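Local atomic coordinates of possible metal-dependent hydrolase (Veillonella parvula, PDB entry 3RPC), a protein that probably hydrolyses an as yet unidentified substrate at a two-zinc centre, as a member of the metallo-beta-lactamase superfamily. Residues M151-E156 and V163-D168; V186-T191 and K221-H226. All coordinates share one frame; numbering follows the deposited sequence.

Contact 1 (M151-E156 and V163-D168); sequences MGVIFE and VYLVGD. With ZN (zinc ion), chain E; ZN (zinc ion), chain F.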
HETATM    1  N   MSE A 151      -5.369  -5.068  -5.755  1.00 14.82           N
HETATM    2  CA  MSE A 151      -4.352  -4.308  -6.466  1.00 14.51           C
HETATM    3  C   MSE A 151      -4.926  -3.575  -7.672  1.00 15.35           C
HETATM    4  O   MSE A 151      -6.029  -3.884  -8.151  1.00 14.81           O
HETATM    5  CB  MSE A 151      -3.220  -5.232  -6.948  1.00 14.34           C
HETATM    6  CG  MSE A 151      -3.613  -6.153  -8.092  1.00 15.11           C
HETATM    7 SE   MSE A 151      -2.068  -7.136  -8.764  0.68 17.82          SE
HETATM    8  CE  MSE A 151      -3.042  -8.385  -9.925  1.00 15.97           C
ATOM      9  N   GLY A 152      -4.166  -2.600  -8.152  1.00 14.10           N
ATOM     10  CA  GLY A 152      -4.301  -2.131  -9.515  1.00 13.67           C
ATOM     11  C   GLY A 152      -3.112  -2.658 -10.303  1.00 14.36           C
ATOM     12  O   GLY A 152      -2.211  -3.299  -9.741  1.00 14.50           O
ATOM     13  N   VAL A 153      -3.120  -2.426 -11.611  1.00 14.27           N
ATOM     14  CA  VAL A 153      -2.035  -2.882 -12.472  1.00 14.67           C
ATOM     15  C   VAL A 153      -1.702  -1.801 -13.492  1.00 16.06           C
ATOM     16  O   VAL A 153      -2.593  -1.224 -14.120  1.00 15.52           O
ATOM     17  CB  VAL A 153      -2.414  -4.180 -13.222  1.00 14.71           C
ATOM     18  CG1 VAL A 153      -1.227  -4.680 -14.043  1.00 16.41           C
ATOM     19  CG2 VAL A 153      -2.884  -5.240 -12.238  1.00 15.58           C
ATOM     20  N   ILE A 154      -0.412  -1.515 -13.629  1.00 14.19           N
ATOM     21  CA  ILE A 154       0.104  -0.684 -14.710  1.00 14.54           C
ATOM     22  C   ILE A 154       0.614  -1.611 -15.819  1.00 16.58           C
ATOM     23  O   ILE A 154       1.389  -2.530 -15.552  1.00 17.46           O
ATOM     24  CB  ILE A 154       1.252   0.223 -14.196  1.00 15.85           C
ATOM     25  CG1 ILE A 154       0.681   1.421 -13.423  1.00 20.09           C
ATOM     26  CG2 ILE A 154       2.134   0.692 -15.345  1.00 19.51           C
ATOM     27  CD1 ILE A 154       0.082   2.500 -14.311  1.00 20.91           C
ATOM     28  N   PHE A 155       0.127  -1.414 -17.043  1.00 17.11           N
ATOM     29  CA  PHE A 155       0.616  -2.178 -18.198  1.00 16.18           C
ATOM     30  C   PHE A 155       1.474  -1.256 -19.070  1.00 20.27           C
ATOM     31  O   PHE A 155       1.012  -0.198 -19.502  1.00 18.67           O
ATOM     32  CB  PHE A 155      -0.535  -2.716 -19.066  1.00 14.72           C
ATOM     33  CG  PHE A 155      -1.505  -3.617 -18.344  1.00 14.75           C
ATOM     34  CD1 PHE A 155      -1.458  -4.995 -18.525  1.00 18.76           C
ATOM     35  CD2 PHE A 155      -2.487  -3.091 -17.524  1.00 15.65           C
ATOM     36  CE1 PHE A 155      -2.368  -5.826 -17.890  1.00 16.65           C
ATOM     37  CE2 PHE A 155      -3.404  -3.920 -16.882  1.00 16.09           C
ATOM     38  CZ  PHE A 155      -3.339  -5.290 -17.058  1.00 16.91           C
ATOM     39  N   GLU A 156       2.718  -1.652 -19.322  1.00 17.55           N
ATOM     40  CA  GLU A 156       3.621  -0.894 -20.182  1.00 18.22           C
ATOM     41  C   GLU A 156       4.127  -1.776 -21.311  1.00 20.13           C
ATOM     42  O   GLU A 156       4.353  -2.966 -21.115  1.00 22.60           O
ATOM     43  CB  GLU A 156       4.819  -0.387 -19.386  1.00 19.94           C
ATOM     44  CG  GLU A 156       4.462   0.613 -18.315  1.00 21.30           C
ATOM     45  CD  GLU A 156       5.654   0.989 -17.457  1.00 27.87           C
ATOM     46  OE1 GLU A 156       6.607   0.185 -17.374  1.00 34.05           O
ATOM     47  OE2 GLU A 156       5.645   2.088 -16.875  1.00 31.96           O
ATOM     48  N   VAL A 163      -1.201   1.798 -19.626  1.00 16.34           N
ATOM     49  CA  VAL A 163      -2.562   1.631 -19.141  1.00 15.09           C
ATOM     50  C   VAL A 163      -2.563   1.398 -17.635  1.00 15.38           C
ATOM     51  O   VAL A 163      -1.871   0.509 -17.138  1.00 16.90           O
ATOM     52  CB  VAL A 163      -3.246   0.436 -19.833  1.00 16.18           C
ATOM     53  CG1 VAL A 163      -4.660   0.252 -19.315  1.00 18.09           C
ATOM     54  CG2 VAL A 163      -3.238   0.627 -21.347  1.00 15.45           C
ATOM     55  N   TYR A 164      -3.353   2.195 -16.910  1.00 14.57           N
ATOM     56  CA  TYR A 164      -3.474   2.055 -15.460  1.00 13.97           C
ATOM     57  C   TYR A 164      -4.850   1.494 -15.142  1.00 17.22           C
ATOM     58  O   TYR A 164      -5.854   2.198 -15.258  1.00 16.48           O
ATOM     59  CB  TYR A 164      -3.286   3.421 -14.779  1.00 14.21           C
ATOM     60  CG  TYR A 164      -3.333   3.434 -13.261  1.00 14.13           C
ATOM     61  CD1 TYR A 164      -3.211   2.266 -12.504  1.00 15.53           C
ATOM     62  CD2 TYR A 164      -3.506   4.635 -12.581  1.00 14.96           C
ATOM     63  CE1 TYR A 164      -3.248   2.308 -11.100  1.00 13.69           C
ATOM     64  CE2 TYR A 164      -3.553   4.680 -11.210  1.00 14.50           C
ATOM     65  CZ  TYR A 164      -3.433   3.527 -10.469  1.00 13.45           C
ATOM     66  OH  TYR A 164      -3.482   3.621  -9.087  1.00 14.64           O
ATOM     67  N   LEU A 165      -4.896   0.216 -14.773  1.00 14.30           N
ATOM     68  CA  LEU A 165      -6.103  -0.410 -14.254  1.00 12.77           C
ATOM     69  C   LEU A 165      -6.110  -0.113 -12.761  1.00 13.80           C
ATOM     70  O   LEU A 165      -5.378  -0.715 -11.985  1.00 15.76           O
ATOM     71  CB  LEU A 165      -6.043  -1.916 -14.512  1.00 14.35           C
ATOM     72  CG  LEU A 165      -7.195  -2.775 -14.013  1.00 15.83           C
ATOM     73  CD1 LEU A 165      -8.422  -2.603 -14.895  1.00 20.39           C
ATOM     74  CD2 LEU A 165      -6.751  -4.242 -14.011  1.00 17.20           C
ATOM     75  N   VAL A 166      -6.921   0.854 -12.349  1.00 13.28           N
ATOM     76  CA  VAL A 166      -6.790   1.381 -10.991  1.00 13.98           C
ATOM     77  C   VAL A 166      -7.220   0.374  -9.919  1.00 14.54           C
ATOM     78  O   VAL A 166      -6.603   0.280  -8.843  1.00 14.12           O
ATOM     79  CB  VAL A 166      -7.584   2.680 -10.834  1.00 12.52           C
ATOM     80  CG1 VAL A 166      -7.425   3.240  -9.410  1.00 14.20           C
ATOM     81  CG2 VAL A 166      -7.105   3.701 -11.860  1.00 14.64           C
ATOM     82  N   GLY A 167      -8.284  -0.371 -10.214  1.00 14.22           N
ATOM     83  CA  GLY A 167      -8.772  -1.403  -9.313  1.00 14.02           C
ATOM     84  C   GLY A 167      -9.764  -0.922  -8.267  1.00 12.99           C
ATOM     85  O   GLY A 167     -10.173   0.242  -8.254  1.00 14.73           O
ATOM     86  N   ASP A 168     -10.160  -1.838  -7.387  1.00 13.21           N
ATOM     87  CA  ASP A 168     -11.105  -1.530  -6.316  1.00 13.62           C
ATOM     88  C   ASP A 168     -10.405  -0.820  -5.157  1.00 15.09           C
ATOM     89  O   ASP A 168     -10.025  -1.443  -4.165  1.00 15.85           O
ATOM     90  CB  ASP A 168     -11.798  -2.810  -5.828  1.00 14.57           C
ATOM     91  CG  ASP A 168     -13.052  -3.157  -6.632  1.00 17.03           C
ATOM     92  OD1 ASP A 168     -13.241  -2.610  -7.734  1.00 16.96           O
ATOM     93  OD2 ASP A 168     -13.855  -3.983  -6.149  1.00 16.34           O
TER
HETATM   94 ZN    ZN E 301     -13.862  -5.692  -4.485  0.66 17.63          ZN
HETATM   95 ZN    ZN F 302     -15.653  -4.650  -7.098  0.71 16.48          ZN
HETATM   96  O   HOH W   1      -8.747  -4.288  -7.584  1.00 15.20           O
HETATM   97  O   HOH W   2     -15.659  -6.072  -5.286  1.00 22.04           O
HETATM   98  O   HOH W   3     -16.974  -3.236  -5.418  1.00 16.97           O

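Contact 2 (V186-T191 and K221-H226); sequences VIIMNT and KIIAVH. With ZN (zinc ion), chain F.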
ATOM      1  N   VAL A 186      -3.781   5.889 -20.430  1.00 16.90           N
ATOM      2  CA  VAL A 186      -5.147   5.364 -20.364  1.00 15.12           C
ATOM      3  C   VAL A 186      -5.401   4.943 -18.929  1.00 15.51           C
ATOM      4  O   VAL A 186      -4.567   4.254 -18.335  1.00 16.53           O
ATOM      5  CB  VAL A 186      -5.327   4.143 -21.292  1.00 17.14           C
ATOM      6  CG1 VAL A 186      -6.750   3.564 -21.175  1.00 16.88           C
ATOM      7  CG2 VAL A 186      -5.019   4.527 -22.729  1.00 19.28           C
ATOM      8  N   ILE A 187      -6.526   5.366 -18.360  1.00 14.76           N
ATOM      9  CA  ILE A 187      -6.806   5.096 -16.955  1.00 14.38           C
ATOM     10  C   ILE A 187      -8.191   4.486 -16.814  1.00 15.88           C
ATOM     11  O   ILE A 187      -9.193   5.144 -17.096  1.00 18.29           O
ATOM     12  CB  ILE A 187      -6.697   6.395 -16.124  1.00 15.25           C
ATOM     13  CG1 ILE A 187      -5.307   7.017 -16.330  1.00 15.25           C
ATOM     14  CG2 ILE A 187      -6.988   6.127 -14.642  1.00 16.01           C
ATOM     15  CD1 ILE A 187      -5.147   8.402 -15.683  1.00 17.03           C
ATOM     16  N   ILE A 188      -8.241   3.222 -16.401  1.00 13.38           N
ATOM     17  CA  ILE A 188      -9.497   2.494 -16.279  1.00 15.28           C
ATOM     18  C   ILE A 188      -9.884   2.499 -14.800  1.00 14.72           C
ATOM     19  O   ILE A 188      -9.158   1.949 -13.967  1.00 15.50           O
ATOM     20  CB  ILE A 188      -9.348   1.045 -16.795  1.00 14.99           C
ATOM     21  CG1 ILE A 188      -8.900   1.049 -18.258  1.00 15.71           C
ATOM     22  CG2 ILE A 188     -10.655   0.288 -16.653  1.00 16.24           C
ATOM     23  CD1 ILE A 188      -8.419  -0.311 -18.747  1.00 18.27           C
HETATM   24  N   MSE A 189     -11.015   3.136 -14.487  1.00 15.17           N
HETATM   25  CA  MSE A 189     -11.428   3.406 -13.110  1.00 13.67           C
HETATM   26  C   MSE A 189     -12.742   2.728 -12.762  1.00 14.54           C
HETATM   27  O   MSE A 189     -13.667   2.709 -13.579  1.00 15.90           O
HETATM   28  CB  MSE A 189     -11.648   4.909 -12.921  1.00 17.29           C
HETATM   29  CG  MSE A 189     -10.514   5.802 -13.379  1.00 19.01           C
HETATM   30 SE   MSE A 189     -11.054   7.673 -13.190  0.66 18.42          SE
HETATM   31  CE  MSE A 189     -11.365   7.737 -11.259  1.00 18.63           C
ATOM     32  N   ASN A 190     -12.822   2.181 -11.555  1.00 13.00           N
ATOM     33  CA  ASN A 190     -14.047   1.578 -11.044  1.00 12.33           C
ATOM     34  C   ASN A 190     -14.850   2.641 -10.301  1.00 15.22           C
ATOM     35  O   ASN A 190     -14.523   2.993  -9.165  1.00 15.60           O
ATOM     36  CB  ASN A 190     -13.700   0.407 -10.127  1.00 13.26           C
ATOM     37  CG  ASN A 190     -13.107  -0.764 -10.899  1.00 16.34           C
ATOM     38  OD1 ASN A 190     -13.280  -0.853 -12.122  1.00 16.80           O
ATOM     39  ND2 ASN A 190     -12.419  -1.667 -10.203  1.00 16.13           N
ATOM     40  N   THR A 191     -15.888   3.156 -10.953  1.00 13.53           N
ATOM     41  CA  THR A 191     -16.538   4.381 -10.482  1.00 11.90           C
ATOM     42  C   THR A 191     -17.991   4.192 -10.063  1.00 14.55           C
ATOM     43  O   THR A 191     -18.744   5.168  -9.974  1.00 14.05           O
ATOM     44  CB  THR A 191     -16.466   5.497 -11.548  1.00 14.41           C
ATOM     45  OG1 THR A 191     -17.197   5.103 -12.724  1.00 14.63           O
ATOM     46  CG2 THR A 191     -15.030   5.776 -11.931  1.00 15.98           C
ATOM     47  N   LYS A 221      -6.687   9.304 -21.410  1.00 19.16           N
ATOM     48  CA  LYS A 221      -8.000   8.801 -21.781  1.00 19.81           C
ATOM     49  C   LYS A 221      -8.530   8.043 -20.575  1.00 16.88           C
ATOM     50  O   LYS A 221      -7.984   7.004 -20.197  1.00 19.32           O
ATOM     51  CB  LYS A 221      -7.892   7.866 -22.978  1.00 25.39           C
ATOM     52  CG  LYS A 221      -9.225   7.338 -23.456  1.00 33.60           C
ATOM     53  CD  LYS A 221      -9.373   7.516 -24.958  1.00 48.60           C
ATOM     54  CE  LYS A 221      -8.313   6.741 -25.717  1.00 47.76           C
ATOM     55  NZ  LYS A 221      -8.267   7.138 -27.148  1.00 51.47           N
ATOM     56  N   ILE A 222      -9.564   8.578 -19.944  1.00 15.65           N
ATOM     57  CA  ILE A 222     -10.157   7.923 -18.795  1.00 14.46           C
ATOM     58  C   ILE A 222     -11.321   7.036 -19.233  1.00 18.37           C
ATOM     59  O   ILE A 222     -12.112   7.422 -20.094  1.00 17.49           O
ATOM     60  CB  ILE A 222     -10.605   8.966 -17.772  1.00 15.93           C
ATOM     61  CG1 ILE A 222      -9.359   9.679 -17.230  1.00 19.60           C
ATOM     62  CG2 ILE A 222     -11.412   8.315 -16.676  1.00 16.94           C
ATOM     63  CD1 ILE A 222      -9.612  11.061 -16.683  1.00 23.96           C
ATOM     64  N   ILE A 223     -11.399   5.839 -18.660  1.00 15.37           N
ATOM     65  CA  ILE A 223     -12.465   4.898 -18.985  1.00 15.25           C
ATOM     66  C   ILE A 223     -13.119   4.488 -17.678  1.00 14.83           C
ATOM     67  O   ILE A 223     -12.465   3.882 -16.827  1.00 15.92           O
ATOM     68  CB  ILE A 223     -11.905   3.645 -19.714  1.00 14.45           C
ATOM     69  CG1 ILE A 223     -11.212   4.065 -21.014  1.00 17.95           C
ATOM     70  CG2 ILE A 223     -13.028   2.652 -20.009  1.00 16.96           C
ATOM     71  CD1 ILE A 223     -10.501   2.922 -21.766  1.00 17.46           C
ATOM     72  N   ALA A 224     -14.396   4.836 -17.507  1.00 13.81           N
ATOM     73  CA  ALA A 224     -15.122   4.548 -16.274  1.00 13.83           C
ATOM     74  C   ALA A 224     -15.960   3.281 -16.392  1.00 16.03           C
ATOM     75  O   ALA A 224     -16.782   3.150 -17.310  1.00 16.55           O
ATOM     76  CB  ALA A 224     -16.005   5.740 -15.885  1.00 14.49           C
ATOM     77  N   VAL A 225     -15.752   2.360 -15.457  1.00 14.59           N
ATOM     78  CA  VAL A 225     -16.430   1.065 -15.468  1.00 14.59           C
ATOM     79  C   VAL A 225     -16.917   0.676 -14.065  1.00 14.88           C
ATOM     80  O   VAL A 225     -17.004   1.536 -13.184  1.00 14.74           O
ATOM     81  CB  VAL A 225     -15.524  -0.042 -16.067  1.00 11.71           C
ATOM     82  CG1 VAL A 225     -15.155   0.305 -17.512  1.00 16.30           C
ATOM     83  CG2 VAL A 225     -14.267  -0.241 -15.224  1.00 15.34           C
ATOM     84  N   HIS A 226     -17.234  -0.603 -13.860  1.00 15.53           N
ATOM     85  CA  HIS A 226     -17.718  -1.116 -12.570  1.00 13.36           C
ATOM     86  C   HIS A 226     -19.108  -0.565 -12.229  1.00 13.17           C
ATOM     87  O   HIS A 226     -19.409  -0.252 -11.079  1.00 15.41           O
ATOM     88  CB  HIS A 226     -16.699  -0.831 -11.442  1.00 14.07           C
ATOM     89  CG  HIS A 226     -16.789  -1.776 -10.279  1.00 14.03           C
ATOM     90  ND1 HIS A 226     -17.929  -1.915  -9.518  1.00 15.54           N
ATOM     91  CD2 HIS A 226     -15.872  -2.615  -9.732  1.00 14.99           C
ATOM     92  CE1 HIS A 226     -17.719  -2.805  -8.563  1.00 18.37           C
ATOM     93  NE2 HIS A 226     -16.477  -3.244  -8.671  1.00 16.39           N
TER
HETATM   94 ZN    ZN F 302     -15.653  -4.650  -7.098  0.71 16.48          ZN
HETATM   95  O   HOH W   2     -15.659  -6.072  -5.286  1.00 22.04           O
HETATM   96  O   HOH W   3     -16.974  -3.236  -5.418  1.00 16.97           O

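Contact 1 (M151-E156 and V163-D168)
Val163 O takes two approaches from the 151-156 strand. Phe155 N donates to it at 2.8 Å in an almost straight bond (171° at the hydrogen), and the Ile154 CA-H makes a second, weaker approach. Val163 N returns a bond to Phe155 O, closing one hydrogen-bonded pair of an antiparallel hairpin. Val153 and Leu165 form the next such pair, with Leu165 N to Val153 O at 2.8 Å and Val153 N to Leu165 O. Ile154 and Tyr164 are the non-hydrogen-bonded pair between them. On their face of the sheet the Ile154 CD1 methyl lies 3.5 Å from Tyr164 CB and also touches the root of the ring. The Tyr164 ring swings toward the 166 end because CG is anti to the backbone N (chi1 -178°). There Val166 CG2 sits over the centre of one ring face, 3.7 Å above the plane, while Val153 O lies at the ring edge. The other face of the sheet carries Val153, Phe155, Val163 and Leu165. The Phe155 and Leu165 side chains run alongside each other, with Phe155 CE2 4.1 Å from Leu165 CB. Val153 CG1 packs on one face of the phenyl ring, off toward the rim. Beyond the paired residues a water takes over: it donates to Met151 O and accepts from Asp168 N, which lies 2.8 Å from its oxygen. Asp168 OD2 bridges both zinc ions, at 2.1 Å from zinc F and 2.4 Å from zinc E. Its OD1 makes a weak hydrogen bond to Asn190 ND2. His72, His74 and His132 complete the protein ligands of zinc E. One carboxylate oxygen shared by both metals ties the end of the hairpin directly to the two-zinc centre.

Contact 2 (V186-T191 and K221-H226)
Val225 and Met189 make one of the shortest links between the two parallel strands: Val225 N donates to Met189 O at 2.8 Å. Ile223 is held by both its backbone groups to the same strand, its N to Ile187 O at 2.8 Å and its O to Met189 N, the residues flanking its partner Ile188. Ile187 N to Lys221 O and Thr191 N to Val225 O extend the pattern at the two ends. Past the last bond, His226 binds zinc F through NE2 at 2.3 Å. With CG anti to the backbone N (chi1 -155°), the ring reaches past Asn190 to the metal. The amide and ring planes are 57° apart, with Asn190 CG 3.5 Å from His226 CD2. Asn190 OD1 lies at the ring edge and also touches Val225 CG2. Apolar contacts fill both faces of the sheet. Val186 CG1 meets Ile223 CD1, and Ile188 CG2 meets Val225 CG2 at 3.9 Å. On the reverse face the selenium of Met189, a selenomethionine, rests 3.6 Å from Ile222 CG2. Thr191 OG1 packs against Ala224 CB and is buried with no hydrogen-bond partner in the model. Helix 207-216, the helix of this beta-alpha-beta crossover, lies against Ile187, Met189 and Ile222. Strand 6-11 reaches Ile188 and Val225 on the other face, and strand 163-165 flanks strand 186-190 within the sheet.

In the fold
Contact 1 and contact 2 are neighbours in one mixed sheet, their centres about 10 Å apart. Along the chain they come in series: the hairpin of contact 1 closes, helix 173-182 follows, and the beta-alpha-beta unit of contact 2 then opens. Strands 163-165 and 186-190 join them side by side, through probable hydrogen bonds from Tyr164 N to Val186 O and from Ile188 N to Tyr164 O. The sheet thus changes from antiparallel to parallel pairing between the two contacts. Asp168 and His226, which follow the two strands at their C-terminal ends, meet at zinc F. Zinc ligands in the loops at one end of the strands are consistent with the metallo-beta-lactamase fold.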